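Local coordinates for putative extracellular solute-binding protein (Bordetella bronchiseptica, PDB 4P56) that binds mandelate and probably delivers such aromatic acids to a TRAP transporter as its periplasmic solute-binding component, at residues Ile150-Ser155 against Ser221-Ala226; Lys136-Leu141 against Ala239-Arg244. All blocks are in the same frame, centred on the assembly; numbering follows the deposited sequence.

Interaction 1. Residues Ile150-Ser155 against Ser221-Ala226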
loop_
_atom_site.group_PDB
_atom_site.type_symbol
_atom_site.label_atom_id
_atom_site.label_comp_id
_atom_site.label_asym_id
_atom_site.label_seq_id
_atom_site.Cartn_x
_atom_site.Cartn_y
_atom_site.Cartn_z
ATOM N N ILE A 150 -7.044 7.362 -5.592
ATOM C CA ILE A 150 -7.965 8.070 -6.471
ATOM C C ILE A 150 -9.316 7.374 -6.458
ATOM O O ILE A 150 -9.389 6.154 -6.322
ATOM C CB ILE A 150 -7.426 8.035 -7.899
ATOM C CG1 ILE A 150 -6.130 8.850 -7.958
ATOM C CG2 ILE A 150 -8.494 8.573 -8.858
ATOM C CD1 ILE A 150 -5.377 8.777 -9.292
ATOM N N ALA A 151 -10.394 8.140 -6.601
ATOM C CA ALA A 151 -11.701 7.535 -6.709
ATOM C C ALA A 151 -12.067 7.318 -8.178
ATOM O O ALA A 151 -12.432 8.268 -8.884
ATOM C CB ALA A 151 -12.767 8.407 -6.012
ATOM N N PHE A 152 -11.992 6.065 -8.624
ATOM C CA PHE A 152 -12.347 5.713 -10.001
ATOM C C PHE A 152 -13.747 5.106 -10.073
ATOM O O PHE A 152 -14.116 4.237 -9.256
ATOM C CB PHE A 152 -11.391 4.659 -10.555
ATOM C CG PHE A 152 -9.987 5.124 -10.742
ATOM C CD1 PHE A 152 -9.656 5.987 -11.773
ATOM C CD2 PHE A 152 -8.973 4.645 -9.916
ATOM C CE1 PHE A 152 -8.350 6.391 -11.977
ATOM C CE2 PHE A 152 -7.643 5.049 -10.125
ATOM C CZ PHE A 152 -7.331 5.908 -11.152
ATOM N N THR A 153 -14.524 5.527 -11.070
ATOM C CA THR A 153 -15.835 4.924 -11.285
ATOM C C THR A 153 -16.102 4.653 -12.758
ATOM O O THR A 153 -15.553 5.301 -13.651
ATOM C CB THR A 153 -16.944 5.811 -10.802
ATOM O OG1 THR A 153 -16.779 7.095 -11.397
ATOM C CG2 THR A 153 -16.912 5.929 -9.297
ATOM N N THR A 154 -16.988 3.701 -12.990
ATOM C CA THR A 154 -17.264 3.221 -14.332
ATOM C C THR A 154 -18.116 4.242 -15.075
ATOM O O THR A 154 -17.774 4.619 -16.181
ATOM C CB THR A 154 -17.949 1.863 -14.271
ATOM O OG1 THR A 154 -17.054 0.925 -13.651
ATOM C CG2 THR A 154 -18.366 1.387 -15.671
ATOM N N SER A 155 -19.189 4.729 -14.457
ATOM C CA SER A 155 -20.128 5.587 -15.174
ATOM C C SER A 155 -20.652 6.774 -14.365
ATOM O O SER A 155 -21.388 7.613 -14.883
ATOM C CB SER A 155 -21.310 4.741 -15.636
ATOM O OG SER A 155 -22.026 4.260 -14.507
ATOM N N SER A 221 -10.374 0.581 -20.024
ATOM C CA SER A 221 -11.420 0.481 -21.037
ATOM C C SER A 221 -12.796 0.327 -20.404
ATOM O O SER A 221 -13.796 0.242 -21.107
ATOM C CB SER A 221 -11.141 -0.666 -22.000
ATOM O OG SER A 221 -10.075 -0.329 -22.874
ATOM N N ILE A 222 -12.833 0.310 -19.075
ATOM C CA ILE A 222 -14.072 0.235 -18.302
ATOM C C ILE A 222 -14.323 1.535 -17.524
ATOM O O ILE A 222 -15.419 2.100 -17.539
ATOM C CB ILE A 222 -13.982 -0.883 -17.257
ATOM C CG1 ILE A 222 -13.872 -2.260 -17.931
ATOM C CG2 ILE A 222 -15.180 -0.828 -16.340
ATOM C CD1 ILE A 222 -13.450 -3.362 -16.956
ATOM N N ILE A 223 -13.306 1.963 -16.796
ATOM C CA ILE A 223 -13.378 3.174 -15.989
ATOM C C ILE A 223 -13.465 4.405 -16.905
ATOM O O ILE A 223 -12.630 4.580 -17.784
ATOM C CB ILE A 223 -12.139 3.300 -15.083
ATOM C CG1 ILE A 223 -12.091 2.169 -14.047
ATOM C CG2 ILE A 223 -12.082 4.657 -14.386
ATOM C CD1 ILE A 223 -13.253 2.136 -13.057
ATOM N N ARG A 224 -14.479 5.242 -16.699
ATOM C CA ARG A 224 -14.616 6.489 -17.454
ATOM C C ARG A 224 -14.537 7.763 -16.601
ATOM O O ARG A 224 -14.681 8.865 -17.127
ATOM C CB ARG A 224 -15.949 6.526 -18.223
ATOM C CG ARG A 224 -16.216 5.308 -19.083
ATOM C CD ARG A 224 -15.169 5.126 -20.171
ATOM N NE ARG A 224 -14.982 6.335 -20.967
ATOM C CZ ARG A 224 -15.588 6.610 -22.126
ATOM N NH1 ARG A 224 -16.452 5.760 -22.687
ATOM N NH2 ARG A 224 -15.313 7.754 -22.741
ATOM N N HIS A 225 -14.330 7.613 -15.296
ATOM C CA HIS A 225 -14.387 8.753 -14.385
ATOM C C HIS A 225 -13.349 8.594 -13.297
ATOM O O HIS A 225 -13.114 7.489 -12.807
ATOM C CB HIS A 225 -15.773 8.852 -13.754
ATOM C CG HIS A 225 -16.882 9.013 -14.754
ATOM N ND1 HIS A 225 -17.310 10.241 -15.210
ATOM C CD2 HIS A 225 -17.658 8.092 -15.374
ATOM C CE1 HIS A 225 -18.293 10.070 -16.078
ATOM N NE2 HIS A 225 -18.514 8.775 -16.207
ATOM N N ALA A 226 -12.695 9.690 -12.950
ATOM C CA ALA A 226 -11.719 9.677 -11.864
ATOM C C ALA A 226 -11.741 11.015 -11.146
ATOM O O ALA A 226 -11.740 12.071 -11.800
ATOM C CB ALA A 226 -10.301 9.418 -12.411
#
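Thr153 and His225 form an antiparallel hydrogen-bonded pair, and Phe152 and Ala226 beside them a non-hydrogen-bonded one. Thr153 N donates to His225 O at 3.0 Å with an N-H...O angle of 165°, reaching that oxygen from above its carbonyl plane. Thr153 O takes Arg224 N at 3.2 Å and, weakly, His225 N. Two residues thus face one, a classic beta bulge at the start of strand 225-228. A CA-H...O contact joins Phe152 CA to the same His225 O. Strands 149-153 and 225-228 are neighbours in the six-stranded mixed sheet of this family 7 solute-binding protein. Phe152 and Ala226 share one sheet face: Phe152 CD1 lies 3.5 Å from Ala226 CB and 3.8 Å from Ile223 CG2. The side chains of Phe152 and Ile223 cross at about a right angle. Ile150 CG2 sits over the centre of the Phe152 ring. Leu214 of helix 211-216 touches Phe152 and Ile223. On the other face, Thr153 OG1 lies 3.1 Å from His225 CB; chi1 of 53° sets it between backbone N and carbonyl carbon, and it is hydrogen-bonded to Lys156 O. His225 CD2 lies 3.4 Å from Ser155 C. Beyond the bulge, Thr154 CG2 meets Ile222 O at 3.6 Å.

Interaction 2. Residues Lys136-Leu141 against Ala239-Arg244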
loop_
_atom_site.group_PDB
_atom_site.type_symbol
_atom_site.label_atom_id
_atom_site.label_comp_id
_atom_site.label_asym_id
_atom_site.label_seq_id
_atom_site.Cartn_x
_atom_site.Cartn_y
_atom_site.Cartn_z
ATOM N N LYS A 136 3.764 -10.365 14.231
ATOM C CA LYS A 136 4.219 -11.487 15.038
ATOM C C LYS A 136 4.465 -12.706 14.159
ATOM O O LYS A 136 3.644 -13.022 13.298
ATOM C CB LYS A 136 3.159 -11.841 16.082
ATOM C CG LYS A 136 3.549 -12.985 16.995
ATOM C CD LYS A 136 2.429 -13.321 17.988
ATOM C CE LYS A 136 2.939 -14.255 19.081
ATOM N NZ LYS A 136 1.837 -14.627 19.990
ATOM N N GLY A 137 5.579 -13.389 14.397
ATOM C CA GLY A 137 5.814 -14.700 13.814
ATOM C C GLY A 137 6.635 -14.698 12.530
ATOM O O GLY A 137 7.008 -15.761 12.044
ATOM N N VAL A 138 6.916 -13.518 11.986
ATOM C CA VAL A 138 7.810 -13.380 10.828
ATOM C C VAL A 138 8.793 -12.234 11.115
ATOM O O VAL A 138 8.610 -11.460 12.078
ATOM C CB VAL A 138 7.057 -13.059 9.517
ATOM C CG1 VAL A 138 6.009 -14.161 9.194
ATOM C CG2 VAL A 138 6.385 -11.691 9.599
ATOM N N ARG A 139 9.853 -12.121 10.325
ATOM C CA ARG A 139 10.724 -10.958 10.463
ATOM C C ARG A 139 10.254 -9.889 9.527
ATOM O O ARG A 139 10.063 -10.132 8.340
ATOM C CB ARG A 139 12.189 -11.274 10.194
ATOM C CG ARG A 139 13.036 -10.010 10.114
ATOM C CD ARG A 139 14.505 -10.295 9.835
ATOM N NE ARG A 139 15.182 -10.682 11.068
ATOM C CZ ARG A 139 15.792 -9.846 11.902
ATOM N NH1 ARG A 139 15.872 -8.543 11.643
ATOM N NH2 ARG A 139 16.354 -10.330 12.999
ATOM N N LEU A 140 10.004 -8.700 10.075
ATOM C CA LEU A 140 9.601 -7.558 9.262
ATOM C C LEU A 140 10.857 -6.892 8.709
ATOM O O LEU A 140 11.677 -6.385 9.457
ATOM C CB LEU A 140 8.816 -6.553 10.109
ATOM C CG LEU A 140 8.369 -5.256 9.431
ATOM C CD1 LEU A 140 7.445 -5.510 8.249
ATOM C CD2 LEU A 140 7.712 -4.309 10.443
ATOM N N LEU A 141 10.998 -6.882 7.396
ATOM C CA LEU A 141 12.168 -6.256 6.777
ATOM C C LEU A 141 11.901 -4.758 6.505
ATOM O O LEU A 141 12.776 -3.919 6.693
ATOM C CB LEU A 141 12.551 -6.974 5.488
ATOM C CG LEU A 141 13.112 -8.376 5.647
ATOM C CD1 LEU A 141 13.337 -9.009 4.274
ATOM C CD2 LEU A 141 14.452 -8.409 6.471
ATOM N N ALA A 239 3.932 -4.602 3.725
ATOM C CA ALA A 239 5.123 -5.022 4.463
ATOM C C ALA A 239 5.904 -6.047 3.652
ATOM O O ALA A 239 5.318 -6.921 3.040
ATOM C CB ALA A 239 4.730 -5.616 5.809
ATOM N N VAL A 240 7.237 -5.952 3.662
ATOM C CA VAL A 240 8.046 -7.043 3.138
ATOM C C VAL A 240 8.564 -7.874 4.348
ATOM O O VAL A 240 9.159 -7.329 5.290
ATOM C CB VAL A 240 9.198 -6.502 2.293
ATOM C CG1 VAL A 240 10.111 -7.647 1.866
ATOM C CG2 VAL A 240 8.648 -5.779 1.082
ATOM N N ILE A 241 8.324 -9.181 4.309
ATOM C CA ILE A 241 8.570 -10.068 5.428
ATOM C C ILE A 241 9.408 -11.288 5.008
ATOM O O ILE A 241 9.423 -11.676 3.832
ATOM C CB ILE A 241 7.230 -10.529 6.084
ATOM C CG1 ILE A 241 6.321 -11.187 5.072
ATOM C CG2 ILE A 241 6.442 -9.312 6.665
ATOM C CD1 ILE A 241 5.124 -11.885 5.662
ATOM N N ILE A 242 10.121 -11.865 5.980
ATOM C CA ILE A 242 10.902 -13.066 5.744
ATOM C C ILE A 242 10.722 -14.053 6.875
ATOM O O ILE A 242 10.550 -13.698 8.047
ATOM C CB ILE A 242 12.412 -12.728 5.500
ATOM C CG1 ILE A 242 13.177 -13.987 5.124
ATOM C CG2 ILE A 242 13.020 -12.045 6.727
ATOM C CD1 ILE A 242 14.576 -13.694 4.527
ATOM N N ASN A 243 10.698 -15.317 6.498
ATOM C CA ASN A 243 10.562 -16.376 7.460
ATOM C C ASN A 243 11.775 -16.329 8.402
ATOM O O ASN A 243 12.919 -16.131 7.951
ATOM C CB ASN A 243 10.539 -17.705 6.718
ATOM C CG ASN A 243 10.581 -18.890 7.668
ATOM O OD1 ASN A 243 11.658 -19.352 8.009
ATOM N ND2 ASN A 243 9.421 -19.348 8.120
ATOM N N ARG A 244 11.542 -16.495 9.702
ATOM C CA ARG A 244 12.620 -16.308 10.676
ATOM C C ARG A 244 13.690 -17.385 10.594
ATOM O O ARG A 244 14.871 -17.123 10.816
ATOM C CB ARG A 244 12.053 -16.252 12.108
ATOM C CG ARG A 244 11.308 -14.975 12.368
ATOM C CD ARG A 244 10.722 -14.960 13.784
ATOM N NE ARG A 244 10.286 -13.609 14.088
ATOM C CZ ARG A 244 9.444 -13.296 15.064
ATOM N NH1 ARG A 244 8.943 -14.245 15.847
ATOM N NH2 ARG A 244 9.093 -12.028 15.233
HETATM O O HOH W 1 8.833 -17.068 10.348
HETATM O O HOH W 2 6.973 -11.775 17.112
#
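Arg139 and Ile242 exchange two backbone hydrogen bonds. Arg139 N gives to Ile242 O at 2.9 Å, and Ile242 N returns one to Arg139 O at the same length. Leu141 N adds a third, to Val240 O at 2.8 Å, nearly along the C=O axis. Two waters bridge Gly137 and Arg244 at one end of the contact: one molecule donates to Gly137 O and accepts from Arg244 N, while a second accepts from Arg244 NH2 and, weakly, from Gly137 N. The Arg244 chain runs extended from CG to NE and lays one guanidinium face over the backbone of Gly137 and Val138, with Val138 N 3.9 Å above the plane. The second water lies at the guanidinium edge, in its plane.

The pairing makes strand 139-145 an edge of a three-stranded antiparallel sheet, with strand 237-242 in its middle. Where strand 237-242 gives way to helix 244-248, Asn243 is the N-cap, and its OD1 is hydrogen-bonded to Ala246 N. The side chains of Arg139 and Ile242 lie side by side, pointing the same way, with Arg139 CB 3.6 Å from Ile242 CG2. Farther out, the Arg139 guanidinium makes a cation-pi contact with Phe247. Leu141 crosses toward the same methyl, its CG 3.8 Å from Ile242 CG2.

The opposite sheet face carries Leu140 and Ile241. Leu140 CD1 touches Ala239 CB at 3.7 Å. Val138 CG2 packs against Ile241 CG2 at 3.8 Å; with Val138 CG1 anti to the carbonyl carbon (chi1 -58°), CG2 falls between the backbone N and the carbonyl carbon. Val80 of helix 76-81 meets both Val138 and Ile241. Trp49 of helix 40-56 rests against Leu141 and Val240.

In the fold
From the N terminus, the chain first reaches residues 136-141, the opening side of interaction 2. Strand 139-145 is followed directly by strand 149-153, which supplies residues 150-153 of interaction 1. A run of 65 residues, containing helices 174-182, 195-200 and 211-216, then returns to 221-226 and closes interaction 1. Strand 225-228 passes on to strand 237-242, where residues 239-244 close interaction 2. Interaction 1 is therefore nested inside interaction 2. Interaction 1 belongs to the six-stranded mixed sheet, interaction 2 to the three-stranded antiparallel sheet. Their centres are 36 Å apart, on opposite sides of the chain's centre, and they do not touch.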